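Local coordinates for protein intermedilysin (Streptococcus intermedius, PDB 5IMW) that probably lyses host cells by binding cholesterol-containing membranes, changing shape and assembling into oligomeric pores, at residues 186-194 with 254-262; 421-429 with 439-447. One frame throughout, in Å; residues are numbered along the deposited sequence.

Contact 1: 186-194 with 254-262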
loop_
_atom_site.group_PDB
_atom_site.type_symbol
_atom_site.label_atom_id
_atom_site.label_comp_id
_atom_site.label_asym_id
_atom_site.label_seq_id
_atom_site.Cartn_x
_atom_site.Cartn_y
_atom_site.Cartn_z
ATOM N N HIS A 186 -8.687 -16.384 3.477
ATOM C CA HIS A 186 -8.727 -17.536 2.585
ATOM C C HIS A 186 -10.081 -18.230 2.656
ATOM O O HIS A 186 -10.571 -18.753 1.648
ATOM C CB HIS A 186 -7.604 -18.503 2.945
ATOM C CG HIS A 186 -6.277 -17.836 3.139
ATOM N ND1 HIS A 186 -5.349 -18.276 4.059
ATOM C CD2 HIS A 186 -5.727 -16.756 2.536
ATOM C CE1 HIS A 186 -4.283 -17.496 4.012
ATOM N NE2 HIS A 186 -4.487 -16.567 3.096
ATOM N N LYS A 187 -10.697 -18.251 3.841
ATOM C CA LYS A 187 -12.056 -18.770 3.958
ATOM C C LYS A 187 -13.064 -17.810 3.333
ATOM O O LYS A 187 -14.066 -18.247 2.753
ATOM C CB LYS A 187 -12.397 -19.031 5.425
ATOM C CG LYS A 187 -11.401 -19.929 6.147
ATOM C CD LYS A 187 -11.905 -20.349 7.517
ATOM C CE LYS A 187 -10.821 -21.064 8.313
ATOM N NZ LYS A 187 -10.224 -22.208 7.567
ATOM N N GLY A 188 -12.823 -16.506 3.446
ATOM C CA GLY A 188 -13.597 -15.514 2.729
ATOM C C GLY A 188 -14.639 -14.762 3.528
ATOM O O GLY A 188 -15.454 -14.057 2.922
ATOM N N GLU A 189 -14.638 -14.872 4.858
ATOM C CA GLU A 189 -15.660 -14.219 5.669
ATOM C C GLU A 189 -15.287 -12.806 6.103
ATOM O O GLU A 189 -16.183 -12.036 6.467
ATOM C CB GLU A 189 -15.983 -15.050 6.920
ATOM C CG GLU A 189 -14.793 -15.713 7.601
ATOM C CD GLU A 189 -14.560 -17.127 7.111
ATOM O OE1 GLU A 189 -14.925 -17.422 5.954
ATOM O OE2 GLU A 189 -14.020 -17.947 7.884
ATOM N N LYS A 190 -14.006 -12.441 6.079
ATOM C CA LYS A 190 -13.597 -11.096 6.457
ATOM C C LYS A 190 -12.553 -10.576 5.478
ATOM O O LYS A 190 -11.843 -11.341 4.819
ATOM C CB LYS A 190 -13.061 -11.036 7.898
ATOM C CG LYS A 190 -12.235 -12.230 8.345
ATOM C CD LYS A 190 -10.834 -12.231 7.748
ATOM C CE LYS A 190 -9.798 -12.668 8.785
ATOM N NZ LYS A 190 -8.547 -13.203 8.184
ATOM N N GLN A 191 -12.480 -9.248 5.393
ATOM C CA GLN A 191 -11.598 -8.544 4.467
ATOM C C GLN A 191 -10.750 -7.580 5.286
ATOM O O GLN A 191 -11.265 -6.585 5.804
ATOM C CB GLN A 191 -12.413 -7.801 3.408
ATOM C CG GLN A 191 -11.626 -7.330 2.198
ATOM C CD GLN A 191 -12.509 -6.644 1.170
ATOM O OE1 GLN A 191 -13.726 -6.550 1.342
ATOM N NE2 GLN A 191 -11.900 -6.162 0.093
ATOM N N VAL A 192 -9.455 -7.873 5.403
ATOM C CA VAL A 192 -8.573 -7.182 6.339
ATOM C C VAL A 192 -7.712 -6.180 5.580
ATOM O O VAL A 192 -7.107 -6.517 4.554
ATOM C CB VAL A 192 -7.698 -8.184 7.112
ATOM C CG1 VAL A 192 -6.758 -7.457 8.063
ATOM C CG2 VAL A 192 -8.570 -9.172 7.872
ATOM N N PHE A 193 -7.649 -4.950 6.092
ATOM C CA PHE A 193 -6.790 -3.903 5.554
ATOM C C PHE A 193 -5.821 -3.431 6.630
ATOM O O PHE A 193 -6.152 -3.399 7.819
ATOM C CB PHE A 193 -7.611 -2.706 5.042
ATOM C CG PHE A 193 -8.294 -2.949 3.721
ATOM C CD1 PHE A 193 -9.378 -3.808 3.632
ATOM C CD2 PHE A 193 -7.857 -2.309 2.570
ATOM C CE1 PHE A 193 -10.007 -4.032 2.418
ATOM C CE2 PHE A 193 -8.484 -2.529 1.355
ATOM C CZ PHE A 193 -9.559 -3.392 1.280
ATOM N N ILE A 194 -4.611 -3.076 6.204
ATOM C CA ILE A 194 -3.587 -2.529 7.087
ATOM C C ILE A 194 -3.176 -1.166 6.549
ATOM O O ILE A 194 -3.083 -0.972 5.332
ATOM C CB ILE A 194 -2.360 -3.458 7.203
ATOM C CG1 ILE A 194 -2.763 -4.844 7.729
ATOM C CG2 ILE A 194 -1.296 -2.815 8.096
ATOM C CD1 ILE A 194 -2.843 -4.953 9.236
ATOM N N THR A 254 -13.177 -6.124 8.002
ATOM C CA THR A 254 -14.481 -5.872 7.405
ATOM C C THR A 254 -15.085 -7.171 6.883
ATOM O O THR A 254 -14.369 -8.126 6.570
ATOM C CB THR A 254 -14.372 -4.855 6.256
ATOM O OG1 THR A 254 -13.478 -3.799 6.632
ATOM C CG2 THR A 254 -15.732 -4.259 5.925
ATOM N N THR A 255 -16.420 -7.196 6.797
ATOM C CA THR A 255 -17.146 -8.322 6.221
ATOM C C THR A 255 -17.763 -8.014 4.865
ATOM O O THR A 255 -18.046 -8.949 4.109
ATOM C CB THR A 255 -18.261 -8.791 7.170
ATOM O OG1 THR A 255 -19.163 -7.710 7.434
ATOM C CG2 THR A 255 -17.676 -9.296 8.485
ATOM N N SER A 256 -17.978 -6.741 4.541
ATOM C CA SER A 256 -18.496 -6.367 3.234
ATOM C C SER A 256 -17.508 -6.745 2.132
ATOM O O SER A 256 -16.303 -6.889 2.359
ATOM C CB SER A 256 -18.779 -4.866 3.181
ATOM O OG SER A 256 -19.022 -4.443 1.851
ATOM N N LYS A 257 -18.040 -6.901 0.917
ATOM C CA LYS A 257 -17.253 -7.307 -0.241
ATOM C C LYS A 257 -17.110 -6.188 -1.268
ATOM O O LYS A 257 -16.812 -6.458 -2.437
ATOM C CB LYS A 257 -17.872 -8.543 -0.896
ATOM C CG LYS A 257 -18.204 -9.667 0.073
ATOM C CD LYS A 257 -17.064 -9.910 1.050
ATOM C CE LYS A 257 -17.059 -11.325 1.584
ATOM N NZ LYS A 257 -15.728 -11.665 2.151
ATOM N N SER A 258 -17.310 -4.939 -0.857
ATOM C CA SER A 258 -17.161 -3.819 -1.777
ATOM C C SER A 258 -15.736 -3.753 -2.312
ATOM O O SER A 258 -14.765 -3.920 -1.570
ATOM C CB SER A 258 -17.521 -2.510 -1.072
ATOM O OG SER A 258 -17.113 -1.387 -1.836
ATOM N N THR A 259 -15.616 -3.513 -3.618
ATOM C CA THR A 259 -14.320 -3.290 -4.249
ATOM C C THR A 259 -13.806 -1.871 -4.028
ATOM O O THR A 259 -12.766 -1.507 -4.588
ATOM C CB THR A 259 -14.408 -3.584 -5.751
ATOM O OG1 THR A 259 -15.239 -4.729 -5.970
ATOM C CG2 THR A 259 -13.027 -3.866 -6.333
ATOM N N LYS A 260 -14.510 -1.068 -3.224
ATOM C CA LYS A 260 -14.136 0.317 -2.965
ATOM C C LYS A 260 -13.858 0.573 -1.485
ATOM O O LYS A 260 -13.893 1.727 -1.044
ATOM C CB LYS A 260 -15.231 1.265 -3.461
ATOM C CG LYS A 260 -15.689 1.004 -4.890
ATOM C CD LYS A 260 -16.894 1.859 -5.245
ATOM C CE LYS A 260 -17.563 1.381 -6.526
ATOM N NZ LYS A 260 -19.007 1.748 -6.568
ATOM N N VAL A 261 -13.590 -0.477 -0.703
ATOM C CA VAL A 261 -13.299 -0.287 0.717
ATOM C C VAL A 261 -12.081 0.603 0.900
ATOM O O VAL A 261 -12.004 1.374 1.864
ATOM C CB VAL A 261 -13.109 -1.649 1.413
ATOM C CG1 VAL A 261 -12.661 -1.459 2.854
ATOM C CG2 VAL A 261 -14.399 -2.450 1.369
ATOM N N GLN A 262 -11.107 0.510 -0.008
ATOM C CA GLN A 262 -9.942 1.382 0.067
ATOM C C GLN A 262 -10.335 2.848 -0.055
ATOM O O GLN A 262 -9.657 3.722 0.498
ATOM C CB GLN A 262 -8.942 1.009 -1.027
ATOM C CG GLN A 262 -7.629 1.778 -0.955
ATOM C CD GLN A 262 -6.413 0.869 -0.903
ATOM O OE1 GLN A 262 -5.508 1.072 -0.092
ATOM N NE2 GLN A 262 -6.380 -0.131 -1.776
#
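Gln191 and Thr254 form an antiparallel hydrogen-bonded pair, Gln191 N giving to Thr254 O and Thr254 N to Gln191 O (2.9 Å). The backbones stay close at Lys190 and Thr255, then lead to a helix end and to a loop. Lys257 reaches from the loop to the helix end. Its chain bends at chi2 (-45°) and then runs on extended, which carries NZ to a hydrogen bond with Gly188 O from above the carbonyl plane. Gly188 has positive phi and is the C-prime residue of the Schellman motif that ends helix 183-187. The Gln191 chain is extended (CG opposite the backbone N) and runs alongside the loop at Ser256 to Ser258. That loop holds two ST turns, Ser258 N to Ser256 OG and Lys260 N to Ser258 OG. Val261 lays CG1 over one face of the Phe193 ring, 4.1 Å from its centroid, a CH-pi contact. Gln262 sits obliquely to the same ring, and its OE1 bonds to Ser154. This is the end of a sheet where central strands 191-200 and 246-254 meet short helical segments, consistent with the pore-forming domain of the cytolysins, where helices flanking the central sheet refold into membrane-spanning hairpins.

Contact 2: 421-429 with 439-447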
loop_
_atom_site.group_PDB
_atom_site.type_symbol
_atom_site.label_atom_id
_atom_site.label_comp_id
_atom_site.label_asym_id
_atom_site.label_seq_id
_atom_site.Cartn_x
_atom_site.Cartn_y
_atom_site.Cartn_z
ATOM N N ARG A 421 -22.842 -15.850 -17.966
ATOM C CA ARG A 421 -21.875 -14.991 -18.634
ATOM C C ARG A 421 -22.069 -15.098 -20.141
ATOM O O ARG A 421 -22.745 -16.002 -20.640
ATOM C CB ARG A 421 -20.426 -15.344 -18.225
ATOM C CG ARG A 421 -19.589 -16.168 -19.227
ATOM C CD ARG A 421 -18.097 -16.035 -18.928
ATOM N NE ARG A 421 -17.736 -16.491 -17.586
ATOM C CZ ARG A 421 -16.615 -16.149 -16.951
ATOM N NH1 ARG A 421 -15.737 -15.335 -17.524
ATOM N NH2 ARG A 421 -16.374 -16.615 -15.733
ATOM N N ASN A 422 -21.472 -14.147 -20.862
ATOM C CA ASN A 422 -21.490 -14.133 -22.325
ATOM C C ASN A 422 -22.931 -14.141 -22.848
ATOM O O ASN A 422 -23.351 -15.031 -23.592
ATOM C CB ASN A 422 -20.683 -15.311 -22.900
ATOM C CG ASN A 422 -19.175 -15.067 -22.893
ATOM O OD1 ASN A 422 -18.689 -14.088 -23.450
ATOM N ND2 ASN A 422 -18.433 -15.980 -22.273
ATOM N N ILE A 423 -23.688 -13.124 -22.439
ATOM C CA ILE A 423 -25.055 -12.932 -22.918
ATOM C C ILE A 423 -25.015 -12.196 -24.250
ATOM O O ILE A 423 -24.437 -11.108 -24.357
ATOM C CB ILE A 423 -25.890 -12.160 -21.885
ATOM C CG1 ILE A 423 -25.943 -12.930 -20.565
ATOM C CG2 ILE A 423 -27.305 -11.927 -22.410
ATOM C CD1 ILE A 423 -26.534 -12.151 -19.416
ATOM N N ARG A 424 -25.646 -12.780 -25.265
ATOM C CA ARG A 424 -25.662 -12.223 -26.607
ATOM C C ARG A 424 -27.093 -11.883 -26.997
ATOM O O ARG A 424 -28.041 -12.574 -26.610
ATOM C CB ARG A 424 -25.067 -13.206 -27.620
ATOM C CG ARG A 424 -23.678 -13.725 -27.260
ATOM C CD ARG A 424 -23.403 -15.035 -27.974
ATOM N NE ARG A 424 -23.718 -14.947 -29.396
ATOM C CZ ARG A 424 -23.905 -15.995 -30.192
ATOM N NH1 ARG A 424 -23.816 -17.229 -29.711
ATOM N NH2 ARG A 424 -24.188 -15.810 -31.473
ATOM N N VAL A 425 -27.246 -10.808 -27.768
ATOM C CA VAL A 425 -28.552 -10.327 -28.198
ATOM C C VAL A 425 -28.503 -10.089 -29.699
ATOM O O VAL A 425 -27.861 -9.136 -30.159
ATOM C CB VAL A 425 -28.963 -9.043 -27.466
ATOM C CG1 VAL A 425 -30.318 -8.559 -27.959
ATOM C CG2 VAL A 425 -28.995 -9.273 -25.963
ATOM N N LYS A 426 -29.185 -10.939 -30.459
ATOM C CA LYS A 426 -29.471 -10.673 -31.859
ATOM C C LYS A 426 -30.926 -10.241 -31.966
ATOM O O LYS A 426 -31.793 -10.786 -31.277
ATOM C CB LYS A 426 -29.234 -11.908 -32.731
ATOM C CG LYS A 426 -28.770 -11.600 -34.151
ATOM C CD LYS A 426 -29.240 -12.666 -35.145
ATOM C CE LYS A 426 -28.451 -13.962 -35.020
ATOM N NZ LYS A 426 -29.308 -15.123 -34.648
ATOM N N VAL A 427 -31.191 -9.267 -32.830
ATOM C CA VAL A 427 -32.542 -8.734 -32.991
ATOM C C VAL A 427 -32.679 -8.205 -34.410
ATOM O O VAL A 427 -31.855 -7.407 -34.865
ATOM C CB VAL A 427 -32.852 -7.638 -31.948
ATOM C CG1 VAL A 427 -31.861 -6.508 -32.037
ATOM C CG2 VAL A 427 -34.284 -7.126 -32.088
ATOM N N LEU A 428 -33.711 -8.663 -35.115
ATOM C CA LEU A 428 -33.915 -8.279 -36.502
ATOM C C LEU A 428 -35.404 -8.101 -36.763
ATOM O O LEU A 428 -36.252 -8.673 -36.073
ATOM C CB LEU A 428 -33.329 -9.312 -37.477
ATOM C CG LEU A 428 -32.365 -10.364 -36.922
ATOM C CD1 LEU A 428 -33.128 -11.506 -36.277
ATOM C CD2 LEU A 428 -31.446 -10.884 -38.020
ATOM N N GLY A 429 -35.711 -7.290 -37.773
ATOM C CA GLY A 429 -37.085 -7.036 -38.160
ATOM C C GLY A 429 -37.356 -7.339 -39.619
ATOM O O GLY A 429 -36.867 -8.339 -40.154
ATOM N N ARG A 439 -33.770 -8.120 -41.219
ATOM C CA ARG A 439 -32.841 -6.999 -41.164
ATOM C C ARG A 439 -32.497 -6.663 -39.717
ATOM O O ARG A 439 -33.378 -6.634 -38.852
ATOM C CB ARG A 439 -33.438 -5.775 -41.866
ATOM C CG ARG A 439 -32.512 -4.575 -41.905
ATOM C CD ARG A 439 -32.896 -3.612 -43.013
ATOM N NE ARG A 439 -31.719 -3.040 -43.660
ATOM C CZ ARG A 439 -31.683 -2.614 -44.920
ATOM N NH1 ARG A 439 -32.757 -2.700 -45.694
ATOM N NH2 ARG A 439 -30.560 -2.109 -45.413
ATOM N N LEU A 440 -31.216 -6.381 -39.474
ATOM C CA LEU A 440 -30.700 -6.140 -38.131
ATOM C C LEU A 440 -31.049 -4.727 -37.668
ATOM O O LEU A 440 -31.072 -3.789 -38.471
ATOM C CB LEU A 440 -29.181 -6.337 -38.127
ATOM C CG LEU A 440 -28.551 -7.191 -37.025
ATOM C CD1 LEU A 440 -28.769 -6.547 -35.686
ATOM C CD2 LEU A 440 -29.100 -8.614 -37.040
ATOM N N ILE A 441 -31.301 -4.563 -36.366
ATOM C CA ILE A 441 -31.589 -3.231 -35.838
ATOM C C ILE A 441 -30.722 -2.977 -34.615
ATOM O O ILE A 441 -30.615 -1.840 -34.142
ATOM C CB ILE A 441 -33.076 -3.035 -35.480
ATOM C CG1 ILE A 441 -33.969 -4.147 -36.031
ATOM C CG2 ILE A 441 -33.578 -1.693 -36.006
ATOM C CD1 ILE A 441 -34.219 -5.250 -35.042
ATOM N N TYR A 442 -30.074 -4.025 -34.111
ATOM C CA TYR A 442 -29.238 -3.908 -32.927
ATOM C C TYR A 442 -28.546 -5.234 -32.687
ATOM O O TYR A 442 -29.085 -6.305 -32.984
ATOM C CB TYR A 442 -30.045 -3.490 -31.689
ATOM C CG TYR A 442 -29.256 -3.381 -30.395
ATOM C CD1 TYR A 442 -29.022 -4.499 -29.603
ATOM C CD2 TYR A 442 -28.785 -2.154 -29.945
ATOM C CE1 TYR A 442 -28.320 -4.401 -28.411
ATOM C CE2 TYR A 442 -28.082 -2.044 -28.753
ATOM C CZ TYR A 442 -27.853 -3.171 -27.991
ATOM O OH TYR A 442 -27.159 -3.062 -26.806
ATOM N N SER A 443 -27.339 -5.133 -32.151
ATOM C CA SER A 443 -26.536 -6.299 -31.825
ATOM C C SER A 443 -25.521 -5.943 -30.751
ATOM O O SER A 443 -24.822 -4.932 -30.870
ATOM C CB SER A 443 -25.810 -6.823 -33.060
ATOM O OG SER A 443 -25.069 -7.976 -32.718
ATOM N N LYS A 444 -25.440 -6.788 -29.722
ATOM C CA LYS A 444 -24.456 -6.650 -28.653
ATOM C C LYS A 444 -24.046 -8.033 -28.164
ATOM O O LYS A 444 -24.741 -9.026 -28.396
ATOM C CB LYS A 444 -25.001 -5.825 -27.483
ATOM C CG LYS A 444 -24.015 -4.795 -26.958
ATOM C CD LYS A 444 -24.052 -3.530 -27.798
ATOM C CE LYS A 444 -22.713 -2.809 -27.785
ATOM N NZ LYS A 444 -22.791 -1.458 -28.411
ATOM N N ASN A 445 -22.913 -8.081 -27.455
ATOM C CA ASN A 445 -22.343 -9.326 -26.950
ATOM C C ASN A 445 -21.830 -9.127 -25.529
ATOM O O ASN A 445 -21.365 -8.044 -25.165
ATOM C CB ASN A 445 -21.193 -9.826 -27.843
ATOM C CG ASN A 445 -21.645 -10.141 -29.255
ATOM O OD1 ASN A 445 -21.913 -9.240 -30.049
ATOM N ND2 ASN A 445 -21.720 -11.427 -29.579
ATOM N N ASP A 446 -21.914 -10.194 -24.730
ATOM C CA ASP A 446 -21.410 -10.203 -23.355
ATOM C C ASP A 446 -21.963 -9.018 -22.566
ATOM O O ASP A 446 -21.225 -8.247 -21.947
ATOM C CB ASP A 446 -19.879 -10.205 -23.339
ATOM C CG ASP A 446 -19.300 -10.807 -22.064
ATOM O OD1 ASP A 446 -19.444 -10.193 -20.987
ATOM O OD2 ASP A 446 -18.682 -11.891 -22.146
ATOM N N LEU A 447 -23.281 -8.875 -22.588
ATOM C CA LEU A 447 -23.917 -7.804 -21.833
ATOM C C LEU A 447 -23.833 -8.113 -20.341
ATOM O O LEU A 447 -24.220 -9.209 -19.920
ATOM C CB LEU A 447 -25.375 -7.635 -22.252
ATOM C CG LEU A 447 -25.652 -6.833 -23.526
ATOM C CD1 LEU A 447 -27.148 -6.800 -23.805
ATOM C CD2 LEU A 447 -25.110 -5.410 -23.418
#
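Val427 lies at the middle of the apolar row on one face of the strand pair. Its CG1 branch, set between the backbone N and the carbonyl carbon (chi1 58°), meets Tyr442 CB at 3.5 Å and lies near the plane of the tyrosine ring, at its edge. Its CG2 branch meets Ile441 CD1 at 3.5 Å, the two side chains crossing at about a right angle. Farther along the same face, Val425 CG2 touches Leu447 CD1 at 3.8 Å. On the other face Leu428 CD2 packs against Leu440 CD2. Backbone bonds run along the pair: Leu447 N to Ile423 O (3.1 Å), Val425 N to Lys444 O (3.1 Å) and Gly429 N to Arg439 O (2.7 Å). The second strand turns a corner at Ile441, whose N bonds to Val427 O. At the polar edge the guanidinium of Arg424 and the amide of Asn445 have nearly parallel planes, 6° apart. Lys426 turns to strand 375-386, with a bond to Tyr380 and a cation-pi contact with Tyr378. The whole is a beta hairpin at the edge of the C-terminal beta sandwich; its connecting loop carries the tryptophan-rich undecapeptide of the cytolysin family.

Overall arrangement
Both contacts are largely surface contacts with a few buried residues, and they share no element of structure. Their centres are about 36 Å apart and their nearest atoms about 15 Å. Contact 1 lies nearer the middle of the elongated chain, contact 2 far out in the C-terminal sandwich. Contact 1 joins segments distant in sequence, with one bridge pair, a lysine bond to a helix end and one aromatic face under a valine. Contact 2 joins neighbouring strands of a hairpin, with several backbone bonds and more aliphatic packing. The first thus concerns the ends of two interior strands beside helices, the second a strand pair leading to a loop that probably approaches the membrane.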